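Local atomic coordinates of chitinase (Thermococcus kodakarensis KOD1, PDB entry 5DHE), a protein that probably hydrolyses chitin as a chitinase, the crystallised fragment being one of its chitin-binding domains. Residues Y21-N26 and E86-Y91; S43-V48 and V60-V65. All blocks are in the same frame, centred on the assembly; numbering follows the deposited sequence.

Contact 1 of 2, residues Y21-N26 and E86-Y91; sequences YDVTLN and EAMYLY
Val-23 and Leu-25 meet Met-88 and Leu-90 in a buried apolar contact between the two sheets of a beta-sandwich. Strand 18-26 belongs to the four-stranded sheet and strand 85-92 to the five-stranded one. No hydrogen bond joins the two segments. Their backbones stay apart, and the side chains fill the distance between them. The CA atoms of Val-23 and Met-88 are 10.0 Å apart. The CA atoms of Leu-25 and Leu-90 are closer, at 8.6 Å. At the wider place a long, unbranched methionine reaches across. Its chain turns at the thioether (chi3 -73°), which carries the terminal methyl, Met-88 CE, to within 4.0 Å of Val-23 CG2. The methionine lies alongside the valine, pointing the other way, and of its atoms only this end carbon touches the valine. At the narrower place two leucines cross at a slant. One methyl of each does the touching, with Leu-25 CD1 4.1 Å from Leu-90 CD1. The touching residues alternate along both strands, as expected where one face of each sheet turns to the core. Strand 18-26 is bonded through its backbone to strands 9-15 and 72-80. Tyr-21 stacks on Phe-77 of strand 72-80, and its OH is hydrogen-bonded to Val-85 N. Met-88 also packs on Val-11, Val-37 and Phe-77, while Leu-25 and Leu-90 share Val-35 of strand 34-39, the neighbour of strand 85-92 in the five-stranded sheet.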
loop_
_atom_site.group_PDB
_atom_site.type_symbol
_atom_site.label_atom_id
_atom_site.label_comp_id
_atom_site.label_asym_id
_atom_site.label_seq_id
_atom_site.Cartn_x
_atom_site.Cartn_y
_atom_site.Cartn_z
ATOM N N TYR A 21 8.950 0.762 2.747
ATOM C CA TYR A 21 7.630 1.132 3.238
ATOM C C TYR A 21 7.060 -0.091 3.936
ATOM O O TYR A 21 6.886 -1.147 3.325
ATOM C CB TYR A 21 6.715 1.567 2.084
ATOM C CG TYR A 21 7.154 2.854 1.424
ATOM C CD1 TYR A 21 8.171 2.857 0.473
ATOM C CD2 TYR A 21 6.602 4.073 1.810
ATOM C CE1 TYR A 21 8.631 4.048 -0.079
ATOM C CE2 TYR A 21 7.055 5.276 1.275
ATOM C CZ TYR A 21 8.073 5.253 0.332
ATOM O OH TYR A 21 8.550 6.429 -0.168
ATOM N N ASP A 22 6.809 0.048 5.234
ATOM C CA ASP A 22 6.256 -1.028 6.044
ATOM C C ASP A 22 4.822 -0.596 6.252
ATOM O O ASP A 22 4.553 0.380 6.967
ATOM C CB ASP A 22 7.005 -1.108 7.372
ATOM C CG ASP A 22 6.573 -2.290 8.209
ATOM O OD1 ASP A 22 5.359 -2.454 8.443
ATOM O OD2 ASP A 22 7.458 -3.052 8.645
ATOM N N VAL A 23 3.907 -1.325 5.630
ATOM C CA VAL A 23 2.504 -0.959 5.658
ATOM C C VAL A 23 1.610 -1.893 6.447
ATOM O O VAL A 23 1.490 -3.066 6.123
ATOM C CB VAL A 23 1.952 -0.892 4.207
ATOM C CG1 VAL A 23 0.493 -0.438 4.206
ATOM C CG2 VAL A 23 2.803 0.042 3.359
ATOM N N THR A 24 0.974 -1.356 7.474
ATOM C CA THR A 24 0.045 -2.135 8.268
ATOM C C THR A 24 -1.346 -1.596 7.960
ATOM O O THR A 24 -1.560 -0.381 7.875
ATOM C CB THR A 24 0.351 -2.010 9.781
ATOM O OG1 THR A 24 1.577 -2.699 10.065
ATOM C CG2 THR A 24 -0.786 -2.614 10.614
ATOM N N LEU A 25 -2.279 -2.516 7.735
ATOM C CA LEU A 25 -3.660 -2.162 7.445
ATOM C C LEU A 25 -4.525 -2.686 8.584
ATOM O O LEU A 25 -4.662 -3.897 8.768
ATOM C CB LEU A 25 -4.124 -2.799 6.141
ATOM C CG LEU A 25 -3.278 -2.523 4.902
ATOM C CD1 LEU A 25 -3.865 -3.336 3.725
ATOM C CD2 LEU A 25 -3.256 -1.016 4.580
ATOM N N ASN A 26 -5.084 -1.758 9.348
ATOM C CA ASN A 26 -5.951 -2.103 10.464
ATOM C C ASN A 26 -7.345 -2.038 9.875
ATOM O O ASN A 26 -8.019 -1.002 9.893
ATOM C CB ASN A 26 -5.709 -1.103 11.587
ATOM C CG ASN A 26 -4.315 -1.252 12.163
ATOM O OD1 ASN A 26 -3.491 -0.331 12.101
ATOM N ND2 ASN A 26 -4.025 -2.432 12.701
ATOM N N GLU A 86 4.369 9.197 -3.241
ATOM C CA GLU A 86 3.693 10.472 -3.024
ATOM C C GLU A 86 2.351 10.256 -2.333
ATOM O O GLU A 86 1.849 11.157 -1.651
ATOM C CB GLU A 86 3.483 11.175 -4.365
ATOM C CG GLU A 86 4.790 11.565 -5.051
ATOM C CD GLU A 86 4.568 12.203 -6.406
ATOM O OE1 GLU A 86 3.758 11.671 -7.190
ATOM O OE2 GLU A 86 5.210 13.234 -6.692
ATOM N N ALA A 87 1.773 9.070 -2.501
ATOM C CA ALA A 87 0.488 8.784 -1.880
ATOM C C ALA A 87 0.124 7.321 -1.968
ATOM O O ALA A 87 0.586 6.620 -2.864
ATOM C CB ALA A 87 -0.613 9.611 -2.549
ATOM N N MET A 88 -0.673 6.856 -1.008
ATOM C CA MET A 88 -1.164 5.480 -1.053
ATOM C C MET A 88 -2.644 5.552 -0.755
ATOM O O MET A 88 -3.086 6.378 0.049
ATOM C CB MET A 88 -0.470 4.582 -0.035
ATOM C CG MET A 88 1.013 4.505 -0.258
ATOM S SD MET A 88 1.701 3.081 0.602
ATOM C CE MET A 88 1.608 3.629 2.205
ATOM N N TYR A 89 -3.413 4.706 -1.434
ATOM C CA TYR A 89 -4.861 4.694 -1.261
ATOM C C TYR A 89 -5.350 3.291 -0.940
ATOM O O TYR A 89 -4.996 2.334 -1.633
ATOM C CB TYR A 89 -5.544 5.150 -2.547
ATOM C CG TYR A 89 -5.081 6.482 -3.067
ATOM C CD1 TYR A 89 -3.861 6.611 -3.726
ATOM C CD2 TYR A 89 -5.853 7.624 -2.875
ATOM C CE1 TYR A 89 -3.420 7.846 -4.178
ATOM C CE2 TYR A 89 -5.427 8.854 -3.318
ATOM C CZ TYR A 89 -4.213 8.961 -3.967
ATOM O OH TYR A 89 -3.791 10.192 -4.398
ATOM N N LEU A 90 -6.175 3.171 0.097
ATOM C CA LEU A 90 -6.729 1.869 0.477
ATOM C C LEU A 90 -8.179 1.758 0.024
ATOM O O LEU A 90 -9.024 2.589 0.386
ATOM C CB LEU A 90 -6.660 1.666 1.997
ATOM C CG LEU A 90 -7.412 0.425 2.519
ATOM C CD1 LEU A 90 -6.702 -0.842 2.057
ATOM C CD2 LEU A 90 -7.450 0.441 4.056
ATOM N N TYR A 91 -8.457 0.743 -0.779
ATOM C CA TYR A 91 -9.806 0.501 -1.277
ATOM C C TYR A 91 -10.275 -0.862 -0.803
ATOM O O TYR A 91 -9.526 -1.855 -0.820
ATOM C CB TYR A 91 -9.828 0.491 -2.805
ATOM C CG TYR A 91 -9.520 1.822 -3.419
ATOM C CD1 TYR A 91 -10.525 2.765 -3.615
ATOM C CD2 TYR A 91 -8.217 2.141 -3.799
ATOM C CE1 TYR A 91 -10.235 4.013 -4.181
ATOM C CE2 TYR A 91 -7.917 3.371 -4.356
ATOM C CZ TYR A 91 -8.924 4.301 -4.545
ATOM O OH TYR A 91 -8.628 5.524 -5.101
#

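Contact 2 of 2, residues S43-V48 and V60-V65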
loop_
_atom_site.group_PDB
_atom_site.type_symbol
_atom_site.label_atom_id
_atom_site.label_comp_id
_atom_site.label_asym_id
_atom_site.label_seq_id
_atom_site.Cartn_x
_atom_site.Cartn_y
_atom_site.Cartn_z
ATOM N N SER A 43 11.091 6.061 -10.500
ATOM C CA SER A 43 11.234 5.094 -9.412
ATOM C C SER A 43 10.471 3.806 -9.745
ATOM O O SER A 43 9.493 3.822 -10.484
ATOM C CB SER A 43 10.685 5.677 -8.107
ATOM O OG SER A 43 10.690 4.720 -7.041
ATOM N N ALA A 44 10.942 2.691 -9.194
ATOM C CA ALA A 44 10.288 1.400 -9.385
ATOM C C ALA A 44 10.257 0.658 -8.065
ATOM O O ALA A 44 11.102 0.873 -7.208
ATOM C CB ALA A 44 11.056 0.546 -10.397
ATOM N N VAL A 45 9.280 -0.228 -7.923
ATOM C CA VAL A 45 9.210 -1.076 -6.742
ATOM C C VAL A 45 10.197 -2.204 -7.024
ATOM O O VAL A 45 10.047 -2.951 -7.999
ATOM C CB VAL A 45 7.814 -1.644 -6.551
ATOM C CG1 VAL A 45 7.834 -2.682 -5.444
ATOM C CG2 VAL A 45 6.838 -0.521 -6.202
ATOM N N SER A 46 11.201 -2.337 -6.164
ATOM C CA SER A 46 12.248 -3.334 -6.338
ATOM C C SER A 46 12.139 -4.545 -5.408
ATOM O O SER A 46 12.821 -5.547 -5.611
ATOM C CB SER A 46 13.618 -2.647 -6.179
ATOM O OG SER A 46 13.731 -2.019 -4.905
ATOM N N SER A 47 11.296 -4.453 -4.384
ATOM C CA SER A 47 11.091 -5.571 -3.459
ATOM C C SER A 47 9.652 -5.497 -2.972
ATOM O O SER A 47 9.140 -4.406 -2.742
ATOM C CB SER A 47 12.008 -5.470 -2.226
ATOM O OG SER A 47 13.374 -5.668 -2.549
ATOM N N VAL A 48 9.013 -6.655 -2.817
ATOM C CA VAL A 48 7.647 -6.717 -2.320
ATOM C C VAL A 48 7.545 -7.907 -1.358
ATOM O O VAL A 48 8.067 -8.982 -1.644
ATOM C CB VAL A 48 6.614 -6.976 -3.440
ATOM C CG1 VAL A 48 5.194 -6.896 -2.845
ATOM C CG2 VAL A 48 6.773 -5.970 -4.574
ATOM N N VAL A 60 0.798 1.871 -8.949
ATOM C CA VAL A 60 1.213 0.521 -8.604
ATOM C C VAL A 60 0.049 0.008 -7.746
ATOM O O VAL A 60 -0.514 0.751 -6.933
ATOM C CB VAL A 60 2.511 0.541 -7.804
ATOM C CG1 VAL A 60 2.879 -0.894 -7.351
ATOM C CG2 VAL A 60 3.627 1.110 -8.675
ATOM N N VAL A 61 -0.347 -1.241 -7.948
ATOM C CA VAL A 61 -1.482 -1.789 -7.224
ATOM C C VAL A 61 -1.068 -3.019 -6.434
ATOM O O VAL A 61 -0.608 -4.005 -7.006
ATOM C CB VAL A 61 -2.613 -2.167 -8.223
ATOM C CG1 VAL A 61 -3.819 -2.705 -7.476
ATOM C CG2 VAL A 61 -2.990 -0.957 -9.071
ATOM N N PHE A 62 -1.209 -2.949 -5.117
ATOM C CA PHE A 62 -0.868 -4.079 -4.248
ATOM C C PHE A 62 -2.132 -4.769 -3.771
ATOM O O PHE A 62 -3.102 -4.114 -3.395
ATOM C CB PHE A 62 -0.077 -3.606 -3.033
ATOM C CG PHE A 62 1.302 -3.138 -3.356
ATOM C CD1 PHE A 62 2.308 -4.048 -3.664
ATOM C CD2 PHE A 62 1.600 -1.781 -3.347
ATOM C CE1 PHE A 62 3.602 -3.609 -3.949
ATOM C CE2 PHE A 62 2.889 -1.333 -3.630
ATOM C CZ PHE A 62 3.891 -2.251 -3.928
ATOM N N THR A 63 -2.126 -6.100 -3.817
ATOM C CA THR A 63 -3.255 -6.902 -3.350
ATOM C C THR A 63 -2.671 -7.983 -2.433
ATOM O O THR A 63 -1.511 -8.371 -2.576
ATOM C CB THR A 63 -4.029 -7.544 -4.512
ATOM O OG1 THR A 63 -3.114 -8.188 -5.406
ATOM C CG2 THR A 63 -4.810 -6.494 -5.259
ATOM N N PRO A 64 -3.468 -8.483 -1.482
ATOM C CA PRO A 64 -2.947 -9.504 -0.575
ATOM C C PRO A 64 -2.702 -10.891 -1.130
ATOM O O PRO A 64 -3.358 -11.325 -2.082
ATOM C CB PRO A 64 -4.010 -9.561 0.519
ATOM C CG PRO A 64 -5.280 -9.320 -0.250
ATOM C CD PRO A 64 -4.882 -8.181 -1.189
ATOM N N VAL A 65 -1.741 -11.582 -0.526
ATOM C CA VAL A 65 -1.536 -12.973 -0.865
ATOM C C VAL A 65 -2.692 -13.619 -0.069
ATOM O O VAL A 65 -3.249 -12.976 0.824
ATOM C CB VAL A 65 -0.172 -13.485 -0.382
ATOM C CG1 VAL A 65 0.924 -12.903 -1.289
ATOM C CG2 VAL A 65 0.070 -13.096 1.078
#
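Val-45 and Val-48 reach across to Val-60 and Phe-62, and every touch is between carbon atoms. The CG2 methyl of Val-45 has two partners: Phe-62 CZ at 4.1 Å and Val-60 CG1, also at 4.1 Å. Val-48 sits further along the same ring. Its CG1 is 3.8 Å from Phe-62 CE1, and its CG2 lies 4.0 Å from that same CE1. Both valines approach the ring obliquely. Together they line one side of the ring, from CD1 through CE1 to CZ. With CG opposite the carbonyl carbon (chi1 -70°), the phenylalanine stretches its ring out toward the other strand. Strands 45-48 and 60-64 run parallel within 3°, but their axes are 11.1 Å apart and they are not bonded to each other. They face one another across the beta-sandwich, one from each sheet. Residues three apart on a regular strand would not be expected to point to the same side, yet Val-45 and Val-48 both point inward. A classic beta bulge accounts for this: Ser-46 and Ser-47 together face Ile-78 of strand 72-80, and the extra residue shifts the alternation. Strand 45-49 is at the margin of its sheet, and the contact is partly buried. A glycerol, probably from the crystallisation liquor, lies about 4 Å from the Val-48 side chain. In the second shell, the ring of Phe-62 stacks on Phe-77 and also meets that of Phe-75. Leu-39 of strand 34-39 packs against both Val-45 and Val-60.

Overall arrangement
Contacts 1 and 2 both bridge the same two antiparallel sheets of one beta-sandwich. Their centres are about 11 Å apart, and their nearest atoms are about 6 Å apart, so they do not touch. The centre of contact 1 is about 4 Å from the centre of the chain, that of contact 2 about 8 Å. Along the chain, 43-48 and 60-65 fall between 21-26 and 86-91, so both segments of contact 2 come between those of contact 1. Strand 72-80 runs between strands 18-26 and 45-49, and its Phe-75 and Phe-77 reach side chains of both contacts. The two contacts thus belong to one continuous apolar interior of this chitin-binding domain.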